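Local coordinates for beta-galacturonidase (Eisenbergiella tayi, PDB 6NCW), which hydrolyses beta-galacturonides as a glycoside hydrolase family 2 enzyme, and may also act on beta-glucuronides, at residues Arg11-Ser17 with Gly141-Leu147; Ala64-Ile68 with Asp104-Gly108; Ile272-His278 with Gly506-Phe512; Lys301-Ala305 with Val548-Arg553. One frame throughout, in Å; residues are numbered along the deposited sequence.

Contact 1: Arg11-Ser17 with Gly141-Leu147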
loop_
_atom_site.group_PDB
_atom_site.type_symbol
_atom_site.label_atom_id
_atom_site.label_comp_id
_atom_site.label_asym_id
_atom_site.label_seq_id
_atom_site.Cartn_x
_atom_site.Cartn_y
_atom_site.Cartn_z
ATOM N N ARG A 11 0.988 52.925 -3.217
ATOM C CA ARG A 11 -0.258 52.528 -3.858
ATOM C C ARG A 11 -1.157 51.791 -2.868
ATOM O O ARG A 11 -0.680 51.002 -2.046
ATOM C CB ARG A 11 0.026 51.649 -5.078
ATOM C CG ARG A 11 -1.205 51.297 -5.912
ATOM C CD ARG A 11 -0.838 50.339 -7.048
ATOM N NE ARG A 11 0.287 50.844 -7.825
ATOM C CZ ARG A 11 0.749 50.283 -8.938
ATOM N NH1 ARG A 11 0.188 49.176 -9.417
ATOM N NH2 ARG A 11 1.778 50.827 -9.572
ATOM N N LYS A 12 -2.462 52.081 -2.933
ATOM C CA LYS A 12 -3.455 51.400 -2.104
ATOM C C LYS A 12 -3.800 50.072 -2.763
ATOM O O LYS A 12 -4.330 50.055 -3.884
ATOM C CB LYS A 12 -4.728 52.232 -1.929
ATOM C CG LYS A 12 -4.556 53.744 -1.982
ATOM C CD LYS A 12 -5.906 54.475 -1.792
ATOM C CE LYS A 12 -5.815 55.977 -2.159
ATOM N NZ LYS A 12 -5.805 56.250 -3.643
ATOM N N THR A 13 -3.469 48.970 -2.090
ATOM C CA THR A 13 -3.712 47.629 -2.600
ATOM C C THR A 13 -4.306 46.772 -1.493
ATOM O O THR A 13 -4.095 47.026 -0.306
ATOM C CB THR A 13 -2.421 46.945 -3.121
ATOM O OG1 THR A 13 -1.615 46.539 -2.011
ATOM C CG2 THR A 13 -1.611 47.881 -3.986
ATOM N N ALA A 14 -5.035 45.735 -1.895
ATOM C CA ALA A 14 -5.608 44.789 -0.944
ATOM C C ALA A 14 -5.804 43.447 -1.638
ATOM O O ALA A 14 -6.268 43.397 -2.780
ATOM C CB ALA A 14 -6.942 45.304 -0.388
ATOM N N GLU A 15 -5.473 42.361 -0.946
ATOM C CA GLU A 15 -5.613 41.029 -1.527
ATOM C C GLU A 15 -7.075 40.599 -1.484
ATOM O O GLU A 15 -7.687 40.550 -0.413
ATOM C CB GLU A 15 -4.726 40.006 -0.796
ATOM C CG GLU A 15 -4.477 38.751 -1.641
ATOM C CD GLU A 15 -3.700 37.621 -0.944
ATOM O OE1 GLU A 15 -2.891 37.890 -0.029
ATOM O OE2 GLU A 15 -3.897 36.438 -1.341
ATOM N N LEU A 16 -7.645 40.292 -2.648
ATOM C CA LEU A 16 -8.966 39.682 -2.702
ATOM C C LEU A 16 -8.937 38.160 -2.561
ATOM O O LEU A 16 -9.990 37.545 -2.307
ATOM C CB LEU A 16 -9.648 40.063 -4.011
ATOM C CG LEU A 16 -9.948 41.570 -4.090
ATOM C CD1 LEU A 16 -10.889 41.830 -5.241
ATOM C CD2 LEU A 16 -10.543 42.050 -2.780
ATOM N N SER A 17 -7.783 37.533 -2.761
ATOM C CA SER A 17 -7.640 36.099 -2.545
ATOM C C SER A 17 -7.303 35.850 -1.075
ATOM O O SER A 17 -7.442 36.747 -0.236
ATOM C CB SER A 17 -6.577 35.520 -3.471
ATOM O OG SER A 17 -5.417 36.324 -3.448
ATOM N N GLY A 141 -3.165 34.207 -6.766
ATOM C CA GLY A 141 -3.847 35.247 -6.011
ATOM C C GLY A 141 -4.521 36.308 -6.867
ATOM O O GLY A 141 -4.400 36.345 -8.094
ATOM N N VAL A 142 -5.257 37.192 -6.178
ATOM C CA VAL A 142 -6.011 38.286 -6.790
ATOM C C VAL A 142 -5.807 39.541 -5.950
ATOM O O VAL A 142 -5.900 39.493 -4.716
ATOM C CB VAL A 142 -7.516 37.970 -6.908
ATOM C CG1 VAL A 142 -8.271 39.154 -7.487
ATOM C CG2 VAL A 142 -7.755 36.729 -7.759
ATOM N N VAL A 143 -5.526 40.663 -6.613
ATOM C CA VAL A 143 -5.157 41.904 -5.937
ATOM C C VAL A 143 -6.006 43.045 -6.480
ATOM O O VAL A 143 -6.095 43.230 -7.700
ATOM C CB VAL A 143 -3.663 42.241 -6.111
ATOM C CG1 VAL A 143 -3.347 43.571 -5.419
ATOM C CG2 VAL A 143 -2.803 41.150 -5.518
ATOM N N LEU A 144 -6.620 43.813 -5.574
ATOM C CA LEU A 144 -7.332 45.044 -5.914
ATOM C C LEU A 144 -6.452 46.243 -5.581
ATOM O O LEU A 144 -5.972 46.367 -4.454
ATOM C CB LEU A 144 -8.652 45.158 -5.151
ATOM C CG LEU A 144 -9.333 46.548 -5.236
ATOM C CD1 LEU A 144 -9.897 46.821 -6.623
ATOM C CD2 LEU A 144 -10.428 46.716 -4.161
ATOM N N GLU A 145 -6.243 47.113 -6.562
ATOM C CA GLU A 145 -5.433 48.311 -6.414
ATOM C C GLU A 145 -6.276 49.523 -6.783
ATOM O O GLU A 145 -6.976 49.514 -7.800
ATOM C CB GLU A 145 -4.194 48.259 -7.304
ATOM C CG GLU A 145 -3.265 47.094 -7.017
ATOM C CD GLU A 145 -2.137 47.025 -8.019
ATOM O OE1 GLU A 145 -2.260 47.708 -9.054
ATOM O OE2 GLU A 145 -1.141 46.299 -7.787
ATOM N N GLU A 146 -6.209 50.555 -5.953
ATOM C CA GLU A 146 -6.883 51.817 -6.214
ATOM C C GLU A 146 -5.843 52.796 -6.735
ATOM O O GLU A 146 -4.835 53.048 -6.069
ATOM C CB GLU A 146 -7.594 52.331 -4.960
ATOM C CG GLU A 146 -8.968 51.672 -4.804
ATOM C CD GLU A 146 -9.758 52.103 -3.581
ATOM O OE1 GLU A 146 -10.306 53.232 -3.576
ATOM O OE2 GLU A 146 -9.855 51.286 -2.632
ATOM N N LEU A 147 -6.062 53.299 -7.944
ATOM C CA LEU A 147 -5.076 54.106 -8.647
ATOM C C LEU A 147 -5.488 55.574 -8.663
ATOM O O LEU A 147 -6.622 55.945 -8.332
ATOM C CB LEU A 147 -4.902 53.607 -10.081
ATOM C CG LEU A 147 -4.554 52.121 -10.231
ATOM C CD1 LEU A 147 -4.546 51.757 -11.692
ATOM C CD2 LEU A 147 -3.201 51.845 -9.603
HETATM O O HOH W 1 -3.068 54.214 -4.909
#

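Contact 2: Ala64-Ile68 with Asp104-Gly108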
loop_
_atom_site.group_PDB
_atom_site.type_symbol
_atom_site.label_atom_id
_atom_site.label_comp_id
_atom_site.label_asym_id
_atom_site.label_seq_id
_atom_site.Cartn_x
_atom_site.Cartn_y
_atom_site.Cartn_z
ATOM N N ALA A 64 -14.456 49.919 -3.438
ATOM C CA ALA A 64 -13.465 50.704 -4.161
ATOM C C ALA A 64 -14.144 51.879 -4.844
ATOM O O ALA A 64 -15.359 51.874 -5.062
ATOM C CB ALA A 64 -12.729 49.858 -5.202
ATOM N N LYS A 65 -13.318 52.859 -5.227
ATOM C CA LYS A 65 -13.745 54.093 -5.875
ATOM C C LYS A 65 -12.679 54.538 -6.870
ATOM O O LYS A 65 -11.481 54.302 -6.676
ATOM C CB LYS A 65 -13.967 55.221 -4.853
ATOM C CG LYS A 65 -12.673 55.590 -4.089
ATOM C CD LYS A 65 -12.663 57.017 -3.550
ATOM C CE LYS A 65 -13.003 57.058 -2.064
ATOM N NZ LYS A 65 -12.107 56.184 -1.244
ATOM N N GLY A 66 -13.117 55.216 -7.921
ATOM C CA GLY A 66 -12.158 55.836 -8.812
ATOM C C GLY A 66 -11.559 54.842 -9.791
ATOM O O GLY A 66 -12.201 53.886 -10.216
ATOM N N ASN A 67 -10.312 55.099 -10.167
ATOM C CA ASN A 67 -9.596 54.212 -11.073
ATOM C C ASN A 67 -9.040 53.020 -10.297
ATOM O O ASN A 67 -8.317 53.197 -9.307
ATOM C CB ASN A 67 -8.453 54.956 -11.765
ATOM C CG ASN A 67 -8.933 55.996 -12.756
ATOM O OD1 ASN A 67 -10.066 55.953 -13.239
ATOM N ND2 ASN A 67 -8.056 56.935 -13.074
ATOM N N ILE A 68 -9.362 51.809 -10.755
ATOM C CA ILE A 68 -8.926 50.593 -10.084
ATOM C C ILE A 68 -8.213 49.667 -11.063
ATOM O O ILE A 68 -8.410 49.720 -12.281
ATOM C CB ILE A 68 -10.091 49.837 -9.418
ATOM C CG1 ILE A 68 -11.008 49.225 -10.475
ATOM C CG2 ILE A 68 -10.853 50.756 -8.467
ATOM C CD1 ILE A 68 -12.038 48.244 -9.913
ATOM N N ASP A 104 -12.587 55.240 -13.228
ATOM C CA ASP A 104 -13.560 56.094 -12.549
ATOM C C ASP A 104 -14.881 55.363 -12.285
ATOM O O ASP A 104 -15.934 55.689 -12.836
ATOM C CB ASP A 104 -13.760 57.373 -13.368
ATOM C CG ASP A 104 -14.576 58.418 -12.636
ATOM O OD1 ASP A 104 -15.710 58.691 -13.081
ATOM O OD2 ASP A 104 -14.090 58.951 -11.614
ATOM N N ILE A 105 -14.795 54.346 -11.404
ATOM C CA ILE A 105 -15.976 53.583 -11.005
ATOM C C ILE A 105 -16.640 54.308 -9.843
ATOM O O ILE A 105 -15.978 54.996 -9.061
ATOM C CB ILE A 105 -15.634 52.120 -10.624
ATOM C CG1 ILE A 105 -15.012 52.040 -9.227
ATOM C CG2 ILE A 105 -14.684 51.489 -11.634
ATOM C CD1 ILE A 105 -14.768 50.631 -8.770
ATOM N N ARG A 106 -17.956 54.129 -9.719
ATOM C CA ARG A 106 -18.701 54.715 -8.615
ATOM C C ARG A 106 -18.150 54.212 -7.279
ATOM O O ARG A 106 -17.618 53.101 -7.198
ATOM C CB ARG A 106 -20.182 54.360 -8.732
ATOM C CG ARG A 106 -20.459 52.874 -8.556
ATOM C CD ARG A 106 -21.583 52.611 -7.555
ATOM N NE ARG A 106 -21.612 51.216 -7.099
ATOM C CZ ARG A 106 -21.880 50.173 -7.885
ATOM N NH1 ARG A 106 -22.130 50.357 -9.181
ATOM N NH2 ARG A 106 -21.888 48.944 -7.381
ATOM N N PRO A 107 -18.242 55.012 -6.219
ATOM C CA PRO A 107 -17.803 54.537 -4.904
ATOM C C PRO A 107 -18.777 53.505 -4.357
ATOM O O PRO A 107 -19.909 53.373 -4.824
ATOM C CB PRO A 107 -17.794 55.811 -4.050
ATOM C CG PRO A 107 -18.848 56.663 -4.679
ATOM C CD PRO A 107 -18.767 56.391 -6.159
ATOM N N GLY A 108 -18.312 52.746 -3.367
ATOM C CA GLY A 108 -19.168 51.770 -2.718
ATOM C C GLY A 108 -18.823 50.315 -2.985
ATOM O O GLY A 108 -17.671 49.979 -3.284
#

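Contact 3: Ile272-His278 with Gly506-Phe512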
loop_
_atom_site.group_PDB
_atom_site.type_symbol
_atom_site.label_atom_id
_atom_site.label_comp_id
_atom_site.label_asym_id
_atom_site.label_seq_id
_atom_site.Cartn_x
_atom_site.Cartn_y
_atom_site.Cartn_z
ATOM N N ILE A 272 24.855 22.175 -13.369
ATOM C CA ILE A 272 23.434 22.103 -13.041
ATOM C C ILE A 272 23.121 20.752 -12.399
ATOM O O ILE A 272 23.352 19.699 -13.004
ATOM C CB ILE A 272 22.571 22.339 -14.291
ATOM C CG1 ILE A 272 22.796 23.754 -14.803
ATOM C CG2 ILE A 272 21.085 22.160 -13.987
ATOM C CD1 ILE A 272 22.419 24.818 -13.805
ATOM N N LYS A 273 22.597 20.787 -11.167
ATOM C CA LYS A 273 22.135 19.619 -10.408
ATOM C C LYS A 273 20.649 19.847 -10.125
ATOM O O LYS A 273 20.281 20.392 -9.089
ATOM C CB LYS A 273 22.922 19.438 -9.094
ATOM C CG LYS A 273 24.461 19.373 -9.244
ATOM C CD LYS A 273 25.135 19.011 -7.922
ATOM C CE LYS A 273 25.168 20.186 -6.957
ATOM N NZ LYS A 273 25.201 19.776 -5.515
ATOM N N GLY A 274 19.773 19.442 -11.046
ATOM C CA GLY A 274 18.425 19.955 -11.077
ATOM C C GLY A 274 17.324 18.913 -10.954
ATOM O O GLY A 274 17.542 17.690 -11.050
ATOM N N PHE A 275 16.113 19.438 -10.764
ATOM C CA PHE A 275 14.872 18.688 -10.817
ATOM C C PHE A 275 13.881 19.378 -11.733
ATOM O O PHE A 275 13.699 20.603 -11.671
ATOM C CB PHE A 275 14.249 18.518 -9.430
ATOM C CG PHE A 275 14.803 17.351 -8.674
ATOM C CD1 PHE A 275 14.335 16.070 -8.925
ATOM C CD2 PHE A 275 15.794 17.533 -7.713
ATOM C CE1 PHE A 275 14.864 14.976 -8.234
ATOM C CE2 PHE A 275 16.314 16.457 -7.018
ATOM C CZ PHE A 275 15.850 15.169 -7.280
ATOM N N CYS A 276 13.235 18.591 -12.576
ATOM C CA CYS A 276 11.992 19.041 -13.163
ATOM C C CYS A 276 10.930 19.013 -12.071
ATOM O O CYS A 276 10.827 18.034 -11.332
ATOM C CB CYS A 276 11.596 18.138 -14.328
ATOM S SG CYS A 276 12.771 18.161 -15.721
ATOM N N ARG A 277 10.161 20.094 -11.938
ATOM C CA ARG A 277 9.087 20.121 -10.953
ATOM C C ARG A 277 7.853 20.769 -11.559
ATOM O O ARG A 277 7.896 21.939 -11.968
ATOM C CB ARG A 277 9.514 20.854 -9.675
ATOM C CG ARG A 277 8.386 21.018 -8.641
ATOM C CD ARG A 277 8.837 21.907 -7.477
ATOM N NE ARG A 277 7.751 22.228 -6.552
ATOM C CZ ARG A 277 6.903 23.245 -6.703
ATOM N NH1 ARG A 277 6.999 24.039 -7.762
ATOM N NH2 ARG A 277 5.950 23.458 -5.797
ATOM N N HIS A 278 6.764 19.998 -11.607
ATOM C CA HIS A 278 5.425 20.499 -11.909
ATOM C C HIS A 278 4.821 21.199 -10.697
ATOM O O HIS A 278 5.064 20.820 -9.548
ATOM C CB HIS A 278 4.492 19.338 -12.313
ATOM C CG HIS A 278 4.476 19.057 -13.783
ATOM N ND1 HIS A 278 3.945 19.941 -14.700
ATOM C CD2 HIS A 278 4.954 18.010 -14.499
ATOM C CE1 HIS A 278 4.086 19.445 -15.915
ATOM N NE2 HIS A 278 4.679 18.266 -15.819
ATOM N N GLY A 506 25.276 19.612 -17.076
ATOM C CA GLY A 506 24.511 19.025 -15.992
ATOM C C GLY A 506 23.183 18.473 -16.487
ATOM O O GLY A 506 23.012 18.210 -17.676
ATOM N N VAL A 507 22.244 18.330 -15.544
ATOM C CA VAL A 507 21.065 17.486 -15.730
ATOM C C VAL A 507 19.909 18.016 -14.884
ATOM O O VAL A 507 20.115 18.522 -13.773
ATOM C CB VAL A 507 21.378 16.012 -15.352
ATOM C CG1 VAL A 507 21.895 15.926 -13.915
ATOM C CG2 VAL A 507 20.124 15.140 -15.478
ATOM N N TYR A 508 18.680 17.889 -15.412
ATOM C CA TYR A 508 17.458 17.957 -14.611
ATOM C C TYR A 508 16.817 16.582 -14.613
ATOM O O TYR A 508 16.427 16.069 -15.669
ATOM C CB TYR A 508 16.449 18.990 -15.121
ATOM C CG TYR A 508 16.902 20.409 -14.987
ATOM C CD1 TYR A 508 17.472 21.077 -16.071
ATOM C CD2 TYR A 508 16.772 21.094 -13.779
ATOM C CE1 TYR A 508 17.914 22.388 -15.957
ATOM C CE2 TYR A 508 17.198 22.409 -13.658
ATOM C CZ TYR A 508 17.781 23.048 -14.748
ATOM O OH TYR A 508 18.216 24.351 -14.642
ATOM N N ILE A 509 16.713 15.994 -13.426
ATOM C CA ILE A 509 15.981 14.746 -13.272
ATOM C C ILE A 509 14.506 14.959 -13.587
ATOM O O ILE A 509 13.872 15.917 -13.115
ATOM C CB ILE A 509 16.180 14.198 -11.850
ATOM C CG1 ILE A 509 17.632 13.708 -11.693
ATOM C CG2 ILE A 509 15.227 13.037 -11.594
ATOM C CD1 ILE A 509 18.087 13.540 -10.281
ATOM N N TRP A 510 13.948 14.060 -14.386
ATOM C CA TRP A 510 12.506 13.953 -14.534
ATOM C C TRP A 510 12.060 12.842 -13.592
ATOM O O TRP A 510 12.346 11.670 -13.853
ATOM C CB TRP A 510 12.088 13.636 -15.975
ATOM C CG TRP A 510 10.594 13.551 -16.033
ATOM C CD1 TRP A 510 9.817 12.466 -15.730
ATOM C CD2 TRP A 510 9.678 14.641 -16.302
ATOM N NE1 TRP A 510 8.480 12.799 -15.825
ATOM C CE2 TRP A 510 8.370 14.127 -16.171
ATOM C CE3 TRP A 510 9.847 15.992 -16.652
ATOM C CZ2 TRP A 510 7.228 14.912 -16.390
ATOM C CZ3 TRP A 510 8.713 16.773 -16.872
ATOM C CH2 TRP A 510 7.417 16.224 -16.733
ATOM N N GLN A 511 11.364 13.186 -12.495
ATOM C CA GLN A 511 11.019 14.532 -12.086
ATOM C C GLN A 511 10.966 14.526 -10.562
ATOM O O GLN A 511 11.212 13.513 -9.944
ATOM C CB GLN A 511 9.676 15.000 -12.696
ATOM C CG GLN A 511 8.465 14.180 -12.252
ATOM C CD GLN A 511 7.130 14.780 -12.704
ATOM O OE1 GLN A 511 6.935 16.022 -12.689
ATOM N NE2 GLN A 511 6.203 13.902 -13.122
ATOM N N PHE A 512 10.646 15.666 -9.951
ATOM C CA PHE A 512 10.655 15.747 -8.494
ATOM C C PHE A 512 9.606 14.827 -7.865
ATOM O O PHE A 512 9.925 13.984 -7.016
ATOM C CB PHE A 512 10.427 17.198 -8.051
ATOM C CG PHE A 512 10.159 17.334 -6.584
ATOM C CD1 PHE A 512 8.957 17.845 -6.130
ATOM C CD2 PHE A 512 11.106 16.924 -5.656
ATOM C CE1 PHE A 512 8.710 17.969 -4.764
ATOM C CE2 PHE A 512 10.864 17.020 -4.298
ATOM C CZ PHE A 512 9.671 17.553 -3.847
HETATM O O HOH W 2 7.249 17.220 -10.372
#

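Contact 4: Lys301-Ala305 with Val548-Arg553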
loop_
_atom_site.group_PDB
_atom_site.type_symbol
_atom_site.label_atom_id
_atom_site.label_comp_id
_atom_site.label_asym_id
_atom_site.label_seq_id
_atom_site.Cartn_x
_atom_site.Cartn_y
_atom_site.Cartn_z
ATOM N N LYS A 301 16.437 20.740 -1.721
ATOM C CA LYS A 301 17.746 21.073 -1.149
ATOM C C LYS A 301 18.366 19.874 -0.427
ATOM O O LYS A 301 19.576 19.662 -0.509
ATOM C CB LYS A 301 17.629 22.276 -0.200
ATOM C CG LYS A 301 17.517 23.604 -0.926
ATOM C CD LYS A 301 16.875 24.723 -0.076
ATOM C CE LYS A 301 17.480 24.842 1.326
ATOM N NZ LYS A 301 16.960 26.045 2.099
ATOM N N ASP A 302 17.556 19.085 0.290
ATOM C CA ASP A 302 18.068 17.885 0.953
ATOM C C ASP A 302 18.666 16.906 -0.049
ATOM O O ASP A 302 19.640 16.206 0.261
ATOM C CB ASP A 302 16.948 17.213 1.764
ATOM C CG ASP A 302 17.443 16.013 2.592
ATOM O OD1 ASP A 302 16.963 14.880 2.365
ATOM O OD2 ASP A 302 18.330 16.198 3.456
ATOM N N LEU A 303 18.101 16.843 -1.254
ATOM C CA LEU A 303 18.611 15.955 -2.285
ATOM C C LEU A 303 19.946 16.416 -2.874
ATOM O O LEU A 303 20.568 15.648 -3.617
ATOM C CB LEU A 303 17.565 15.811 -3.385
ATOM C CG LEU A 303 16.429 14.844 -3.029
ATOM C CD1 LEU A 303 15.135 15.165 -3.758
ATOM C CD2 LEU A 303 16.862 13.397 -3.313
ATOM N N GLY A 304 20.404 17.629 -2.556
ATOM C CA GLY A 304 21.631 18.157 -3.110
ATOM C C GLY A 304 21.479 18.994 -4.359
ATOM O O GLY A 304 22.494 19.435 -4.915
ATOM N N ALA A 305 20.251 19.265 -4.797
ATOM C CA ALA A 305 20.041 20.004 -6.031
ATOM C C ALA A 305 20.385 21.475 -5.856
ATOM O O ALA A 305 20.321 22.035 -4.751
ATOM C CB ALA A 305 18.592 19.867 -6.509
ATOM N N VAL A 548 19.844 9.553 -5.639
ATOM C CA VAL A 548 19.990 10.921 -6.137
ATOM C C VAL A 548 20.751 11.771 -5.128
ATOM O O VAL A 548 21.644 12.543 -5.491
ATOM C CB VAL A 548 18.611 11.530 -6.454
ATOM C CG1 VAL A 548 18.759 13.001 -6.770
ATOM C CG2 VAL A 548 17.946 10.806 -7.649
ATOM N N LYS A 549 20.406 11.640 -3.850
ATOM C CA LYS A 549 21.066 12.418 -2.815
ATOM C C LYS A 549 22.561 12.116 -2.776
ATOM O O LYS A 549 23.388 13.033 -2.758
ATOM C CB LYS A 549 20.396 12.126 -1.475
ATOM C CG LYS A 549 20.965 12.841 -0.272
ATOM C CD LYS A 549 20.050 12.557 0.920
ATOM C CE LYS A 549 20.484 13.300 2.165
ATOM N NZ LYS A 549 19.520 13.049 3.257
ATOM N N ASP A 550 22.928 10.832 -2.786
ATOM C CA ASP A 550 24.344 10.473 -2.822
ATOM C C ASP A 550 25.050 11.119 -4.003
ATOM O O ASP A 550 26.168 11.626 -3.862
ATOM C CB ASP A 550 24.520 8.962 -2.901
ATOM C CG ASP A 550 24.176 8.262 -1.600
ATOM O OD1 ASP A 550 24.049 8.940 -0.554
ATOM O OD2 ASP A 550 24.011 7.020 -1.636
ATOM N N SER A 551 24.418 11.105 -5.178
ATOM C CA SER A 551 25.047 11.675 -6.366
ATOM C C SER A 551 25.173 13.192 -6.261
ATOM O O SER A 551 26.263 13.743 -6.437
ATOM C CB SER A 551 24.261 11.296 -7.617
ATOM O OG SER A 551 24.763 11.998 -8.738
ATOM N N TYR A 552 24.063 13.885 -5.970
ATOM C CA TYR A 552 24.084 15.345 -6.008
ATOM C C TYR A 552 24.896 15.936 -4.855
ATOM O O TYR A 552 25.493 17.006 -5.004
ATOM C CB TYR A 552 22.662 15.899 -5.977
ATOM C CG TYR A 552 21.917 15.931 -7.303
ATOM C CD1 TYR A 552 22.420 15.309 -8.440
ATOM C CD2 TYR A 552 20.709 16.602 -7.408
ATOM C CE1 TYR A 552 21.732 15.356 -9.656
ATOM C CE2 TYR A 552 20.011 16.646 -8.608
ATOM C CZ TYR A 552 20.523 16.029 -9.729
ATOM O OH TYR A 552 19.818 16.097 -10.919
ATOM N N ARG A 553 24.896 15.288 -3.691
ATOM C CA ARG A 553 25.686 15.776 -2.566
ATOM C C ARG A 553 27.187 15.564 -2.757
ATOM O O ARG A 553 27.981 16.152 -2.018
ATOM C CB ARG A 553 25.230 15.090 -1.283
ATOM C CG ARG A 553 23.858 15.513 -0.815
ATOM C CD ARG A 553 24.041 16.244 0.467
ATOM N NE ARG A 553 22.971 16.018 1.419
ATOM C CZ ARG A 553 22.150 16.979 1.819
ATOM N NH1 ARG A 553 22.299 18.208 1.320
ATOM N NH2 ARG A 553 21.183 16.709 2.700
HETATM O O HOH W 3 18.745 15.214 5.849
HETATM O O HOH W 4 16.484 12.888 4.261
#

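Contact 1: Arg11-Ser17 with Gly141-Leu147
R11 reaches across to E145 at one end of an antiparallel strand pair, 12-15 against 142-147, at the edge of a four-stranded sheet in the N-terminal beta-sandwich region. R11 CG stands anti to the backbone N (chi1 -174°), and a bend at chi3 turns the guanidinium so that NH1 lies 2.9 Å from E145 OE1. This salt bridge is in the guanidinium plane but meets OE1 from above the carboxylate, the two planes standing 84° apart. L147 CD2 covers one guanidinium face and touches R11 CD. Other partners hold both groups: D245 pairs with R11 NE, and R69 of the next strand with E145 OE1, which thus has two arginine partners and is probably kept ionised. T13 runs alongside E145 on the same side of the sheet, CG2 against CG at 3.5 Å. On the reverse side, L16 crosses L144, its CG and CD1 both meeting L144 CB, while L16 CB rests on V142 CG1 at 3.8 Å. Between the side chains, A14 N bonds L144 O and L144 N bonds A14 O, both at 2.8 Å. Past the E15-V143 pair the regular ladder gives way: V142 O takes L16 N at 2.8 Å and, weakly, S17 N. The S17 hydroxyl then replaces a backbone acceptor. With chi1 at 47°, S17 OG accepts from V142 N at 2.9 Å and donates to the anti lone pair of E15 OE2, 2.6 Å from OG.

Contact 2: Ala64-Ile68 with Asp104-Gly108
N67 OD1 accepts the backbone N-H of D104 in the shortest polar bond here, 2.6 Å from OD1 to D104 N. The donor lies in the plane of the amide carbonyl, though the bond is bent, 137° at the hydrogen. N67 CG is turned anti to its own carbonyl carbon (chi1 -69°), which brings the amide back toward segment 104-108; ND2 is held in turn by G148 O, so both ends of the amide are fixed. Next to this bond the main chains pair at G66: I105 N gives a nearly straight bond to G66 O, 2.9 Å long, and G66 N returns one to I105 O at 3.1 Å. A third backbone bond, A64 N to G108 O at 3.2 Å, joins the far ends. I105 CG1 touches G66 O, and its CD1 reaches I68 CD1 at 3.8 Å, the two isoleucines crossing at about a right angle; A64 CB touches the same methyl more loosely. K65 CB packs against P107 CB. R106 turns away and bonds I109 O through NH2. D104 and I105 both face G66, which makes this a G1 beta bulge, set where corners at N67 and D104 carry the chain between the two sheets of the N-terminal sandwich.

Contact 3: Ile272-His278 with Gly506-Phe512
Y508 lies under I272, whose CG2 sits over one ring face 3.5 Å from CZ, a CH-pi contact. Beside them the ring carbon CD2 comes within 3.4 Å of G274 CA, a close fit at a residue without a side chain. On the other side of the sheet F275 and I509 point the same way, with F275 CE1 3.9 Å from I509 CG2. Further along, C276 CB meets W510 CE3 at 3.6 Å, and H278 and W510 approach rim to rim with their planes at 88°. Q511, preceded by a cis peptide bond, brings OE1 to the edge of the H278 ring; a water links that oxygen to H278 N. The parallel backbone ladder sets this order: G274 N bonds V507 O, I509 N bonds G274 O and C276 N bonds I509 O. F512 N then bonds C276 O at 2.7 Å. Second-shell partners fix the polar tips: Y508 OH bonds S307 and Y371, and W510 NE1 bonds N530, a galacturonate-binding residue. In the TIM barrel, strands 268-276 and 504-509 lie side by side, bringing the first strand against the last; helix 544-553 covers F275 and I509, and helix 290-302 covers F512.

Contact 4: Lys301-Ala305 with Val548-Arg553
K549 extends from helix 544-553 toward D302. Its CB lies near L303 O and L303 CD2; CG, CD and CE then pass D302 O in turn, CE at 3.6 Å. CG leaves anti to the backbone N (chi1 179°) and the chain stays extended, which carries NZ to the D302 carboxylate: a salt bridge 3.3 Å to OD1, from the syn side and 27° out of plane, with a weak second bond to OD2. Two waters donate to D302, one to each oxygen, and receive weak bonds from K549 NZ. R553 NH2 lies 3.0 Å from D302 OD2, the guanidinium and carboxylate planes 84° apart. D302 O lies over one guanidinium face, toward its rim, badly angled for a hydrogen bond. Y545 OH also bonds D302 OD1, so the carboxylate gathers several partners that would favour its charged form. L303 O receives a straight CA-H...O contact from K549 CA at 3.4 Å, and Y552 CB packs on the same oxygen. Y552 CD2 lies against A305 CB, and Y552 OH bonds G274 O. G304, with positive phi, ends helix 290-302 in a Schellman motif; its turn meets helix 544-553, the last helix, on the outside of the TIM barrel.

In the fold
Contacts 1 and 2 belong to the N-terminal sandwich, contacts 3 and 4 to the TIM barrel, about 35 Å between the centres of contacts 1 and 3. Contact 2 is nested in the chain closed by contact 1 and touches it: L147 N lies 2.6 Å from N67 O, a probable hydrogen bond. Contacts 3 and 4, centres about 11 Å apart, touch where K273 NZ hydrogen-bonds G304 O, 2.8 Å away, in the turn after helix 290-302. The active site adjoins contact 3: the W510 side chain is about 3 Å from those of the galacturonate-binding residues N530 and K532, and from a bound glycerol. Contact 4 stands back from it, Y552 about 10 Å from the galacturonate-binding E465 between side chains.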